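Local coordinates for apical membrane antigen 1-like protein, soluble form (PDB 3ZLE) that may take part in host-cell invasion by the parasite Toxoplasma gondii, as an ectodomain of the apical membrane antigen 1 family, at residues A[22-27]-A[300-305]; A[32-37]-A[266-271]; A[57-62]-A[86-91]; A[68-73]-A[156-161]. All blocks are in the same frame, centred on the assembly; numbering follows the deposited sequence.

Contact 1: residues A[22-27]-A[300-305]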
loop_
_atom_site.group_PDB
_atom_site.type_symbol
_atom_site.label_atom_id
_atom_site.label_comp_id
_atom_site.label_asym_id
_atom_site.label_seq_id
_atom_site.Cartn_x
_atom_site.Cartn_y
_atom_site.Cartn_z
ATOM N N PHE A 22 -10.640 -0.316 6.744
ATOM C CA PHE A 22 -9.364 -0.140 7.450
ATOM C C PHE A 22 -8.941 -1.411 8.175
ATOM O O PHE A 22 -7.908 -1.450 8.877
ATOM C CB PHE A 22 -9.422 1.132 8.367
ATOM C CG PHE A 22 -9.730 2.393 7.602
ATOM C CD1 PHE A 22 -8.734 3.040 6.908
ATOM C CD2 PHE A 22 -11.057 2.796 7.392
ATOM C CE1 PHE A 22 -9.003 4.115 6.078
ATOM C CE2 PHE A 22 -11.341 3.897 6.622
ATOM C CZ PHE A 22 -10.317 4.530 5.900
ATOM N N ASN A 23 -9.706 -2.482 7.965
ATOM C CA ASN A 23 -9.295 -3.796 8.468
ATOM C C ASN A 23 -8.386 -4.480 7.481
ATOM O O ASN A 23 -8.803 -5.347 6.713
ATOM C CB ASN A 23 -10.485 -4.660 8.730
ATOM C CG ASN A 23 -10.104 -5.970 9.336
ATOM O OD1 ASN A 23 -8.920 -6.317 9.424
ATOM N ND2 ASN A 23 -11.091 -6.695 9.804
ATOM N N ILE A 24 -7.162 -4.003 7.453
ATOM C CA ILE A 24 -6.167 -4.355 6.443
ATOM C C ILE A 24 -5.812 -5.870 6.290
ATOM O O ILE A 24 -5.611 -6.361 5.158
ATOM C CB ILE A 24 -4.912 -3.483 6.675
ATOM C CG1 ILE A 24 -5.230 -2.030 6.220
ATOM C CG2 ILE A 24 -3.697 -4.033 5.929
ATOM C CD1 ILE A 24 -4.013 -1.104 6.245
ATOM N N PRO A 25 -5.597 -6.591 7.417
ATOM C CA PRO A 25 -5.341 -8.037 7.257
ATOM C C PRO A 25 -6.503 -8.709 6.589
ATOM O O PRO A 25 -6.314 -9.622 5.806
ATOM C CB PRO A 25 -5.248 -8.544 8.706
ATOM C CG PRO A 25 -4.935 -7.320 9.533
ATOM C CD PRO A 25 -5.619 -6.179 8.834
ATOM N N GLN A 26 -7.721 -8.308 6.936
ATOM C CA GLN A 26 -8.862 -8.829 6.243
ATOM C C GLN A 26 -8.938 -8.402 4.761
ATOM O O GLN A 26 -9.051 -9.256 3.885
ATOM C CB GLN A 26 -10.126 -8.471 6.973
ATOM C CG GLN A 26 -11.377 -9.064 6.346
ATOM C CD GLN A 26 -12.486 -9.189 7.363
ATOM O OE1 GLN A 26 -12.227 -9.418 8.539
ATOM N NE2 GLN A 26 -13.724 -8.948 6.931
ATOM N N VAL A 27 -8.939 -7.097 4.468
ATOM C CA VAL A 27 -9.260 -6.667 3.075
ATOM C C VAL A 27 -8.011 -6.755 2.160
ATOM O O VAL A 27 -8.124 -7.026 0.999
ATOM C CB VAL A 27 -9.883 -5.244 2.978
ATOM C CG1 VAL A 27 -11.151 -5.120 3.823
ATOM C CG2 VAL A 27 -8.872 -4.172 3.378
ATOM N N GLY A 300 0.417 -6.079 10.869
ATOM C CA GLY A 300 1.618 -5.305 11.204
ATOM C C GLY A 300 1.282 -3.859 11.560
ATOM O O GLY A 300 0.126 -3.512 11.715
ATOM N N ALA A 301 2.301 -3.003 11.623
ATOM C CA ALA A 301 2.102 -1.618 12.041
ATOM C C ALA A 301 1.783 -0.815 10.787
ATOM O O ALA A 301 2.694 -0.351 10.114
ATOM C CB ALA A 301 3.371 -1.090 12.701
ATOM N N ASN A 302 0.516 -0.810 10.387
ATOM C CA ASN A 302 0.153 -0.390 9.035
ATOM C C ASN A 302 -0.631 0.939 9.058
ATOM O O ASN A 302 -0.957 1.479 7.996
ATOM C CB ASN A 302 -0.758 -1.433 8.344
ATOM C CG ASN A 302 -0.214 -2.828 8.400
ATOM O OD1 ASN A 302 0.979 -3.061 8.150
ATOM N ND2 ASN A 302 -1.116 -3.791 8.542
ATOM N N TRP A 303 -1.070 1.344 10.248
ATOM C CA TRP A 303 -1.849 2.563 10.436
ATOM C C TRP A 303 -1.039 3.626 11.162
ATOM O O TRP A 303 -0.198 3.293 11.971
ATOM C CB TRP A 303 -3.089 2.272 11.238
ATOM C CG TRP A 303 -3.932 1.095 10.704
ATOM C CD1 TRP A 303 -5.069 1.184 9.956
ATOM C CD2 TRP A 303 -3.762 -0.312 11.019
ATOM N NE1 TRP A 303 -5.566 -0.091 9.697
ATOM C CE2 TRP A 303 -4.773 -1.019 10.330
ATOM C CE3 TRP A 303 -2.783 -1.042 11.710
ATOM C CZ2 TRP A 303 -4.873 -2.435 10.364
ATOM C CZ3 TRP A 303 -2.866 -2.435 11.725
ATOM C CH2 TRP A 303 -3.933 -3.112 11.083
ATOM N N ALA A 304 -1.277 4.910 10.822
ATOM C CA ALA A 304 -0.636 6.024 11.478
ATOM C C ALA A 304 -1.638 7.125 11.792
ATOM O O ALA A 304 -2.446 7.494 10.953
ATOM C CB ALA A 304 0.509 6.588 10.622
ATOM N N ASN A 305 -1.602 7.628 13.030
ATOM C CA ASN A 305 -2.342 8.819 13.386
ATOM C C ASN A 305 -1.438 10.030 13.366
ATOM O O ASN A 305 -0.386 10.047 14.040
ATOM C CB ASN A 305 -2.960 8.648 14.763
ATOM C CG ASN A 305 -4.260 7.905 14.708
ATOM O OD1 ASN A 305 -4.903 7.831 13.642
ATOM N ND2 ASN A 305 -4.678 7.370 15.834
#
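Phe22 O takes the indole N-H of Trp303, NE1 to O 2.8 Å, the one hydrogen bond between residues 22-27 and 300-305. The carbonyl oxygen sits at the edge of the indole, 12° out of the ring plane, and NE1 lies in the carbonyl plane of Phe22, although the N-H is bent at 147°. The same oxygen receives a weak bond from Ile24 N, the closing bond of an inverse gamma turn centred on Asn23, which also N-caps the short helix 24-27. Ile24 then carries the apolar part. Its CD1 lies over one face of the indole near the rim, 3.9 Å from Trp303 NE1, while Ile24 CB approaches Trp303 CZ2 obliquely at 3.8 Å. With CG1 anti to the carbonyl carbon (chi1 -73°), the other branch, CG2, is left to meet the amide of Asn302, 3.7 Å from ND2. Pro25 CD touches the six-membered ring at its edge, 4.1 Å from Trp303 CZ2. The Asn302 amide itself is held by backbone groups: OD1 accepts from Ala267 N and ND2 donates to Gly298 O. Asn302 and Trp303 form a classic beta bulge opposite Phe320, at the start of strand 303-308, and Phe320 and Phe228 also meet the indole ring. The indole is thus buried with its N-H satisfied by a backbone carbonyl, and that bond, together with isoleucine on a face and proline at the edge, fixes how the ring is turned against the start of the helix.

Contact 2: residues A[32-37]-A[266-271]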
loop_
_atom_site.group_PDB
_atom_site.type_symbol
_atom_site.label_atom_id
_atom_site.label_comp_id
_atom_site.label_asym_id
_atom_site.label_seq_id
_atom_site.Cartn_x
_atom_site.Cartn_y
_atom_site.Cartn_z
ATOM N N ILE A 32 2.595 -5.341 2.540
ATOM C CA ILE A 32 2.334 -4.019 1.942
ATOM C C ILE A 32 3.652 -3.432 1.458
ATOM O O ILE A 32 3.841 -3.232 0.245
ATOM C CB ILE A 32 1.667 -3.077 2.963
ATOM C CG1 ILE A 32 0.349 -3.705 3.473
ATOM C CG2 ILE A 32 1.434 -1.704 2.357
ATOM C CD1 ILE A 32 -0.154 -3.113 4.765
ATOM N N PHE A 33 4.638 -3.343 2.360
ATOM C CA PHE A 33 5.980 -2.821 1.970
ATOM C C PHE A 33 6.570 -3.711 0.885
ATOM O O PHE A 33 6.752 -3.275 -0.267
ATOM C CB PHE A 33 6.916 -2.702 3.184
ATOM C CG PHE A 33 8.295 -2.132 2.862
ATOM C CD1 PHE A 33 8.485 -0.740 2.695
ATOM C CD2 PHE A 33 9.410 -2.944 2.882
ATOM C CE1 PHE A 33 9.739 -0.209 2.423
ATOM C CE2 PHE A 33 10.686 -2.419 2.609
ATOM C CZ PHE A 33 10.850 -1.038 2.378
ATOM N N VAL A 34 6.769 -4.990 1.214
ATOM C CA VAL A 34 7.000 -6.026 0.207
ATOM C C VAL A 34 5.875 -7.080 0.257
ATOM O O VAL A 34 5.568 -7.656 1.329
ATOM C CB VAL A 34 8.331 -6.745 0.442
ATOM C CG1 VAL A 34 8.379 -8.036 -0.388
ATOM C CG2 VAL A 34 9.501 -5.828 0.101
ATOM N N ASP A 35 5.224 -7.258 -0.879
ATOM C CA ASP A 35 4.083 -8.158 -1.011
ATOM C C ASP A 35 4.490 -9.445 -1.688
ATOM O O ASP A 35 4.692 -9.495 -2.896
ATOM C CB ASP A 35 2.979 -7.494 -1.802
ATOM C CG ASP A 35 1.776 -8.364 -1.954
ATOM O OD1 ASP A 35 1.921 -9.612 -1.775
ATOM O OD2 ASP A 35 0.662 -7.807 -2.228
ATOM N N LEU A 36 4.594 -10.518 -0.922
ATOM C CA LEU A 36 4.949 -11.776 -1.562
ATOM C C LEU A 36 4.139 -12.842 -0.909
ATOM O O LEU A 36 4.666 -13.856 -0.479
ATOM C CB LEU A 36 6.484 -12.055 -1.481
ATOM C CG LEU A 36 7.420 -11.176 -2.314
ATOM C CD1 LEU A 36 8.903 -11.392 -1.920
ATOM C CD2 LEU A 36 7.247 -11.377 -3.823
ATOM N N GLY A 37 2.832 -12.611 -0.848
ATOM C CA GLY A 37 1.965 -13.394 -0.002
ATOM C C GLY A 37 1.514 -14.691 -0.651
ATOM O O GLY A 37 0.780 -15.461 -0.042
ATOM N N VAL A 266 6.024 -2.545 9.502
ATOM C CA VAL A 266 4.857 -2.594 8.627
ATOM C C VAL A 266 4.673 -4.028 8.144
ATOM O O VAL A 266 5.661 -4.748 7.985
ATOM C CB VAL A 266 5.057 -1.659 7.412
ATOM C CG1 VAL A 266 6.255 -2.133 6.569
ATOM C CG2 VAL A 266 3.789 -1.603 6.571
ATOM N N ALA A 267 3.432 -4.461 7.907
ATOM C CA ALA A 267 3.224 -5.786 7.294
ATOM C C ALA A 267 4.128 -5.906 6.073
ATOM O O ALA A 267 4.068 -5.082 5.176
ATOM C CB ALA A 267 1.765 -5.986 6.876
ATOM N N SER A 268 4.971 -6.932 6.054
ATOM C CA SER A 268 5.902 -7.112 4.981
ATOM C C SER A 268 6.271 -8.584 4.873
ATOM O O SER A 268 6.356 -9.288 5.885
ATOM C CB SER A 268 7.157 -6.255 5.211
ATOM O OG SER A 268 7.979 -6.286 4.074
ATOM N N ASP A 269 6.440 -9.056 3.652
ATOM C CA ASP A 269 6.777 -10.468 3.407
ATOM C C ASP A 269 8.248 -10.676 3.035
ATOM O O ASP A 269 8.600 -11.700 2.427
ATOM C CB ASP A 269 5.928 -11.009 2.284
ATOM C CG ASP A 269 4.457 -10.855 2.541
ATOM O OD1 ASP A 269 4.046 -10.673 3.733
ATOM O OD2 ASP A 269 3.704 -10.897 1.537
ATOM N N ALA A 270 9.079 -9.658 3.250
ATOM C CA ALA A 270 10.526 -9.811 2.970
ATOM C C ALA A 270 11.116 -10.796 3.937
ATOM O O ALA A 270 10.703 -10.841 5.101
ATOM C CB ALA A 270 11.258 -8.481 3.071
ATOM N N PRO A 271 12.066 -11.622 3.455
ATOM C CA PRO A 271 12.734 -12.546 4.360
ATOM C C PRO A 271 13.537 -11.775 5.385
ATOM O O PRO A 271 14.157 -10.740 5.064
ATOM C CB PRO A 271 13.654 -13.368 3.437
ATOM C CG PRO A 271 13.560 -12.734 2.072
ATOM C CD PRO A 271 12.284 -11.966 2.042
#
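Leu36 N donates to Asp269 OD2, 2.6 Å, on the anti side of the carboxylate and 16° out of its plane, at the tightly packed end of the contact. Gly31 N donates to the same oxygen, and Ser296 OG is bonded to OD1. Beside it, Asp269 N donates to Val34 O at 2.8 Å. Asp35 OD1 comes within 4.0 Å of Asp269 OD2, the carboxylate planes 89° apart; backbone N-H groups of Gly37 (an Asx turn), Gly47 and Gly48 bond to Asp35 and would probably offset the like charges in part. Ala267 O accepts from Ile32 N at 3.0 Å, with the donor above the carbonyl plane, and more weakly from Phe33 N. The partly exposed side, at Phe33, Ser268 and Ala270, is looser. There Ser268 OG stands at the edge of the Phe33 ring, 3.8 Å from CD2, and takes only a weak bond from Val34 N. Phe33 CB is nevertheless close to Val266 CG1, 3.5 Å, because that methyl lies between the backbone N and the carbonyl carbon (chi1 63°). Two non-strand loops, after helices 24-27 and 253-262, are tied by backbone bonds and buried carboxylates in the PAN-like ectodomain of apical membrane antigen 1.

Contact 3: residues A[57-62]-A[86-91]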
loop_
_atom_site.group_PDB
_atom_site.type_symbol
_atom_site.label_atom_id
_atom_site.label_comp_id
_atom_site.label_asym_id
_atom_site.label_seq_id
_atom_site.Cartn_x
_atom_site.Cartn_y
_atom_site.Cartn_z
ATOM N N ILE A 57 9.339 1.445 -6.606
ATOM C CA ILE A 57 10.580 0.768 -6.275
ATOM C C ILE A 57 11.719 1.731 -6.578
ATOM O O ILE A 57 12.032 1.958 -7.707
ATOM C CB ILE A 57 10.801 -0.449 -7.151
ATOM C CG1 ILE A 57 9.634 -1.445 -7.060
ATOM C CG2 ILE A 57 12.186 -1.045 -6.905
ATOM C CD1 ILE A 57 9.283 -1.889 -5.669
ATOM N N GLN A 58 12.351 2.244 -5.536
ATOM C CA GLN A 58 13.575 3.029 -5.648
ATOM C C GLN A 58 14.774 2.167 -6.091
ATOM O O GLN A 58 15.147 1.203 -5.416
ATOM C CB GLN A 58 13.853 3.649 -4.285
ATOM C CG GLN A 58 15.209 4.306 -4.142
ATOM C CD GLN A 58 15.173 5.750 -4.626
ATOM O OE1 GLN A 58 15.709 6.074 -5.700
ATOM N NE2 GLN A 58 14.356 6.563 -3.958
ATOM N N MET A 59 15.413 2.543 -7.186
ATOM C CA MET A 59 16.595 1.814 -7.662
ATOM C C MET A 59 17.891 2.553 -7.366
ATOM O O MET A 59 17.873 3.718 -6.989
ATOM C CB MET A 59 16.451 1.553 -9.148
ATOM C CG MET A 59 15.212 0.741 -9.453
ATOM S SD MET A 59 15.374 -0.210 -10.962
ATOM C CE MET A 59 15.642 1.105 -12.119
ATOM N N HIS A 60 19.021 1.871 -7.524
ATOM C CA HIS A 60 20.287 2.472 -7.179
ATOM C C HIS A 60 21.379 2.151 -8.166
ATOM O O HIS A 60 22.536 1.901 -7.773
ATOM C CB HIS A 60 20.716 2.077 -5.766
ATOM C CG HIS A 60 19.766 2.519 -4.699
ATOM N ND1 HIS A 60 19.827 3.766 -4.117
ATOM C CD2 HIS A 60 18.775 1.857 -4.063
ATOM C CE1 HIS A 60 18.914 3.856 -3.165
ATOM N NE2 HIS A 60 18.260 2.711 -3.117
ATOM N N GLN A 61 21.065 2.290 -9.446
ATOM C CA GLN A 61 22.060 2.107 -10.490
ATOM C C GLN A 61 22.948 3.344 -10.513
ATOM O O GLN A 61 22.588 4.386 -9.953
ATOM C CB GLN A 61 21.360 1.893 -11.844
ATOM C CG GLN A 61 20.346 0.769 -11.792
ATOM C CD GLN A 61 19.606 0.553 -13.097
ATOM O OE1 GLN A 61 19.098 1.500 -13.721
ATOM N NE2 GLN A 61 19.480 -0.703 -13.485
ATOM N N PRO A 62 24.163 3.198 -11.048
ATOM C CA PRO A 62 25.071 4.335 -11.136
ATOM C C PRO A 62 24.446 5.488 -11.920
ATOM O O PRO A 62 23.621 5.256 -12.810
ATOM C CB PRO A 62 26.267 3.765 -11.885
ATOM C CG PRO A 62 26.211 2.292 -11.603
ATOM C CD PRO A 62 24.761 1.956 -11.564
ATOM N N GLY A 86 18.177 -1.690 -17.219
ATOM C CA GLY A 86 16.816 -2.211 -17.259
ATOM C C GLY A 86 15.984 -1.695 -16.098
ATOM O O GLY A 86 16.529 -1.101 -15.152
ATOM N N GLY A 87 14.663 -1.855 -16.214
ATOM C CA GLY A 87 13.755 -1.723 -15.090
ATOM C C GLY A 87 13.045 -3.038 -14.787
ATOM O O GLY A 87 13.585 -4.116 -15.005
ATOM N N PHE A 88 11.807 -2.930 -14.316
ATOM C CA PHE A 88 10.997 -4.093 -13.935
ATOM C C PHE A 88 9.894 -4.383 -14.945
ATOM O O PHE A 88 9.156 -5.341 -14.791
ATOM C CB PHE A 88 10.365 -3.847 -12.565
ATOM C CG PHE A 88 11.346 -3.819 -11.439
ATOM C CD1 PHE A 88 12.718 -3.696 -11.683
ATOM C CD2 PHE A 88 10.923 -3.921 -10.167
ATOM C CE1 PHE A 88 13.631 -3.679 -10.633
ATOM C CE2 PHE A 88 11.811 -3.927 -9.109
ATOM C CZ PHE A 88 13.174 -3.815 -9.340
ATOM N N ASN A 89 9.770 -3.552 -15.973
ATOM C CA ASN A 89 8.647 -3.636 -16.892
ATOM C C ASN A 89 8.770 -4.779 -17.874
ATOM O O ASN A 89 9.824 -4.974 -18.464
ATOM C CB ASN A 89 8.527 -2.341 -17.692
ATOM C CG ASN A 89 7.260 -2.296 -18.509
ATOM O OD1 ASN A 89 6.176 -2.395 -17.980
ATOM N ND2 ASN A 89 7.401 -2.189 -19.806
ATOM N N ASN A 90 7.686 -5.532 -18.039
ATOM C CA ASN A 90 7.648 -6.655 -18.952
ATOM C C ASN A 90 7.884 -6.169 -20.378
ATOM O O ASN A 90 7.208 -5.278 -20.827
ATOM C CB ASN A 90 6.288 -7.323 -18.877
ATOM C CG ASN A 90 6.210 -8.593 -19.715
ATOM O OD1 ASN A 90 6.795 -8.684 -20.802
ATOM N ND2 ASN A 90 5.445 -9.562 -19.236
ATOM N N PRO A 91 8.875 -6.756 -21.065
ATOM C CA PRO A 91 9.309 -6.206 -22.336
ATOM C C PRO A 91 8.871 -7.004 -23.574
ATOM O O PRO A 91 9.328 -6.702 -24.666
ATOM C CB PRO A 91 10.841 -6.226 -22.217
ATOM C CG PRO A 91 11.127 -7.356 -21.292
ATOM C CD PRO A 91 9.967 -7.441 -20.345
HETATM O O HOH W 1 18.948 1.250 -16.363
#
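Gln61 reaches the carbonyl of Gly86 through its amide nitrogen, NE2 to O 3.4 Å, a weak hydrogen bond bent at 141°. The side chain leaves with CG anti to the carbonyl carbon and runs on extended beyond CG, which carries the amide across to residue 86. Its other end is bridged by a water that donates to Gln61 OE1 at 2.7 Å and accepts from Gly86 N at 3.2 Å, so both amide atoms are linked to the same glycine. Met59 sets out the same way from its backbone but bends at its last torsion (chi3 -60°). The bend turns the methyl CE toward Gly86 O, 3.9 Å away, and leaves the sulfur beside the Phe88 ring. SD is 3.9 Å from Phe88 CE1 and stands 46° off the ring normal, an oblique Met-aromatic contact. Ile57 meets the ring at CE2 and CZ, on the other flank from CE1, and the two side chains cross at about a right angle. Its CG2, the branch anti to the backbone N, lies 3.6 Å from Phe88 CE2, and CG1, anti to the carbonyl carbon, reaches the same ring atom at 3.9 Å. The loop 86-91 packs in this way on strand 55-59, whose antiparallel partner 187-191 supplies Phe187, edge-to-face with Phe88 and also touching Ile57, while Phe69, earlier in the same long loop, adjoins Ile57.

Contact 4: residues A[68-73]-A[156-161]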
loop_
_atom_site.group_PDB
_atom_site.type_symbol
_atom_site.label_atom_id
_atom_site.label_comp_id
_atom_site.label_asym_id
_atom_site.label_seq_id
_atom_site.Cartn_x
_atom_site.Cartn_y
_atom_site.Cartn_z
ATOM N N ASN A 68 15.122 3.988 -13.640
ATOM C CA ASN A 68 13.676 4.085 -13.582
ATOM C C ASN A 68 13.079 2.675 -13.595
ATOM O O ASN A 68 13.326 1.902 -14.492
ATOM C CB ASN A 68 13.190 4.891 -14.770
ATOM C CG ASN A 68 11.691 5.162 -14.736
ATOM O OD1 ASN A 68 10.958 4.570 -13.953
ATOM N ND2 ASN A 68 11.220 5.967 -15.685
ATOM N N PHE A 69 12.392 2.299 -12.542
ATOM C CA PHE A 69 11.943 0.934 -12.446
ATOM C C PHE A 69 10.813 0.592 -13.446
ATOM O O PHE A 69 10.439 -0.563 -13.587
ATOM C CB PHE A 69 11.554 0.596 -11.010
ATOM C CG PHE A 69 10.118 0.856 -10.695
ATOM C CD1 PHE A 69 9.661 2.165 -10.458
ATOM C CD2 PHE A 69 9.243 -0.210 -10.475
ATOM C CE1 PHE A 69 8.331 2.408 -10.132
ATOM C CE2 PHE A 69 7.904 0.020 -10.123
ATOM C CZ PHE A 69 7.453 1.327 -9.916
ATOM N N LEU A 70 10.232 1.613 -14.084
ATOM C CA LEU A 70 9.234 1.367 -15.130
ATOM C C LEU A 70 9.857 1.166 -16.484
ATOM O O LEU A 70 9.159 1.026 -17.468
ATOM C CB LEU A 70 8.220 2.482 -15.219
ATOM C CG LEU A 70 7.461 2.762 -13.946
ATOM C CD1 LEU A 70 6.415 3.809 -14.304
ATOM C CD2 LEU A 70 6.816 1.457 -13.454
ATOM N N ASP A 71 11.173 1.121 -16.526
ATOM C CA ASP A 71 11.860 0.746 -17.751
ATOM C C ASP A 71 11.723 -0.735 -18.026
ATOM O O ASP A 71 11.479 -1.540 -17.101
ATOM C CB ASP A 71 13.339 1.117 -17.666
ATOM C CG ASP A 71 13.596 2.598 -17.927
ATOM O OD1 ASP A 71 12.621 3.361 -18.181
ATOM O OD2 ASP A 71 14.789 2.986 -17.882
ATOM N N ASP A 72 11.760 -1.061 -19.314
ATOM C CA ASP A 72 11.851 -2.398 -19.801
ATOM C C ASP A 72 12.896 -3.153 -19.049
ATOM O O ASP A 72 14.025 -2.691 -18.917
ATOM C CB ASP A 72 12.200 -2.401 -21.312
ATOM C CG ASP A 72 11.022 -2.066 -22.169
ATOM O OD1 ASP A 72 9.901 -2.076 -21.637
ATOM O OD2 ASP A 72 11.189 -1.879 -23.398
ATOM N N ALA A 73 12.534 -4.334 -18.577
ATOM C CA ALA A 73 13.507 -5.261 -18.018
ATOM C C ALA A 73 14.291 -5.871 -19.165
ATOM O O ALA A 73 13.808 -5.902 -20.305
ATOM C CB ALA A 73 12.793 -6.339 -17.248
ATOM N N LYS A 156 -1.243 5.368 -18.043
ATOM C CA LYS A 156 -0.668 4.157 -18.620
ATOM C C LYS A 156 -0.640 2.976 -17.643
ATOM O O LYS A 156 -0.370 3.141 -16.460
ATOM C CB LYS A 156 0.748 4.435 -19.092
ATOM C CG LYS A 156 0.809 5.137 -20.447
ATOM C CD LYS A 156 2.203 5.647 -20.713
ATOM C CE LYS A 156 2.155 6.753 -21.740
ATOM N NZ LYS A 156 1.748 6.235 -23.081
ATOM N N CYS A 157 -0.885 1.780 -18.150
ATOM C CA CYS A 157 -0.858 0.595 -17.287
ATOM C C CYS A 157 0.428 -0.178 -17.578
ATOM O O CYS A 157 0.786 -0.361 -18.742
ATOM C CB CYS A 157 -2.086 -0.294 -17.557
ATOM S SG CYS A 157 -1.916 -1.979 -16.852
ATOM N N TYR A 158 1.127 -0.586 -16.512
ATOM C CA TYR A 158 2.349 -1.381 -16.611
ATOM C C TYR A 158 2.126 -2.745 -15.997
ATOM O O TYR A 158 1.634 -2.862 -14.855
ATOM C CB TYR A 158 3.529 -0.693 -15.888
ATOM C CG TYR A 158 3.954 0.636 -16.481
ATOM C CD1 TYR A 158 3.207 1.775 -16.254
ATOM C CD2 TYR A 158 5.159 0.768 -17.191
ATOM C CE1 TYR A 158 3.612 3.008 -16.724
ATOM C CE2 TYR A 158 5.551 2.006 -17.707
ATOM C CZ TYR A 158 4.766 3.114 -17.463
ATOM O OH TYR A 158 5.091 4.338 -17.966
ATOM N N VAL A 159 2.585 -3.773 -16.706
ATOM C CA VAL A 159 2.714 -5.085 -16.159
ATOM C C VAL A 159 4.197 -5.351 -15.942
ATOM O O VAL A 159 4.995 -5.241 -16.892
ATOM C CB VAL A 159 2.130 -6.149 -17.148
ATOM C CG1 VAL A 159 2.157 -7.544 -16.513
ATOM C CG2 VAL A 159 0.706 -5.787 -17.477
ATOM N N LEU A 160 4.583 -5.669 -14.698
ATOM C CA LEU A 160 5.985 -5.879 -14.360
ATOM C C LEU A 160 6.337 -7.373 -14.469
ATOM O O LEU A 160 5.891 -8.181 -13.653
ATOM C CB LEU A 160 6.286 -5.432 -12.890
ATOM C CG LEU A 160 5.899 -3.991 -12.478
ATOM C CD1 LEU A 160 6.281 -3.705 -11.045
ATOM C CD2 LEU A 160 6.433 -2.896 -13.446
ATOM N N SER A 161 7.317 -7.695 -15.281
ATOM C CA SER A 161 7.828 -9.044 -15.231
ATOM C C SER A 161 8.827 -9.275 -14.086
ATOM O O SER A 161 9.095 -10.419 -13.727
ATOM C CB SER A 161 8.378 -9.461 -16.580
ATOM O OG SER A 161 9.586 -8.796 -16.828
#
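A type I beta turn, Asn68 to Asp71, packs its hydrophobic residues on strand 156-159 and the residues that follow it. Leu70 has the largest share of the contact. Its CD1 lies over one face of the Tyr158 ring, 3.9 Å from the centroid and 21° off the normal, a CH-pi contact displaced toward the rim, where CD1 comes 3.6 Å from Tyr158 CZ. The CB of Leu70 follows onto the neighbouring side of the ring, 3.7 Å from Tyr158 CE2, so the leucine lies across the tyrosine at about a right angle. With CG anti to the carbonyl carbon (chi1 -58°), the branch point of Leu70 is held toward the strand, and from it CD1 goes to the tyrosine while CD2 approaches Leu160 CD2 at 4.4 Å and rests on a face of the Phe69 ring. The turn is braced from within, since Leu70 N donates to Asn68 OD1 at 3.0 Å to form an Asx turn and Asp71 N bonds to Asn68 O. Strand 156-159 lies between 148-151 and 103-104 in a five-stranded antiparallel sheet, and Cys157 is joined to Cys124 by a disulfide, tying the strand to helix 120-129. Past the strand, Leu160 CD1 touches the edge of the Phe69 ring, 4.2 Å from CE2, the two side chains again nearly perpendicular. Phe69 also reaches Ala56 and Met59 of strand 55-59. At the far end Ala73 CB lies against Ser161 OG at 4.1 Å; that hydroxyl is buried without a polar partner in the model, whereas Ser161 O accepts from Trp286 NE1.

How the contacts relate
The four contacts form two touching pairs. Contacts 1 and 2, with centres 13 Å apart, meet where Asn302 OD1 accepts from Ala267 N at 2.8 Å, and Ile32 and Val266 pack on the same asparagine. Contacts 3 and 4 are closer, centres 8 Å apart: Phe88 N to Phe69 O and Asn89 O to Ala73 N, both 2.8 Å, are probable backbone hydrogen bonds between two parts of one long loop. Along the chain contact 2 nests inside contact 1 and encloses contacts 3 and 4, whose segments alternate. Between the pairs nothing touches; nearest atoms of contacts 2 and 3 are about 6 Å apart. A bound N-acetylglucosamine lies about 13 Å from the Ser161 side chain of contact 4.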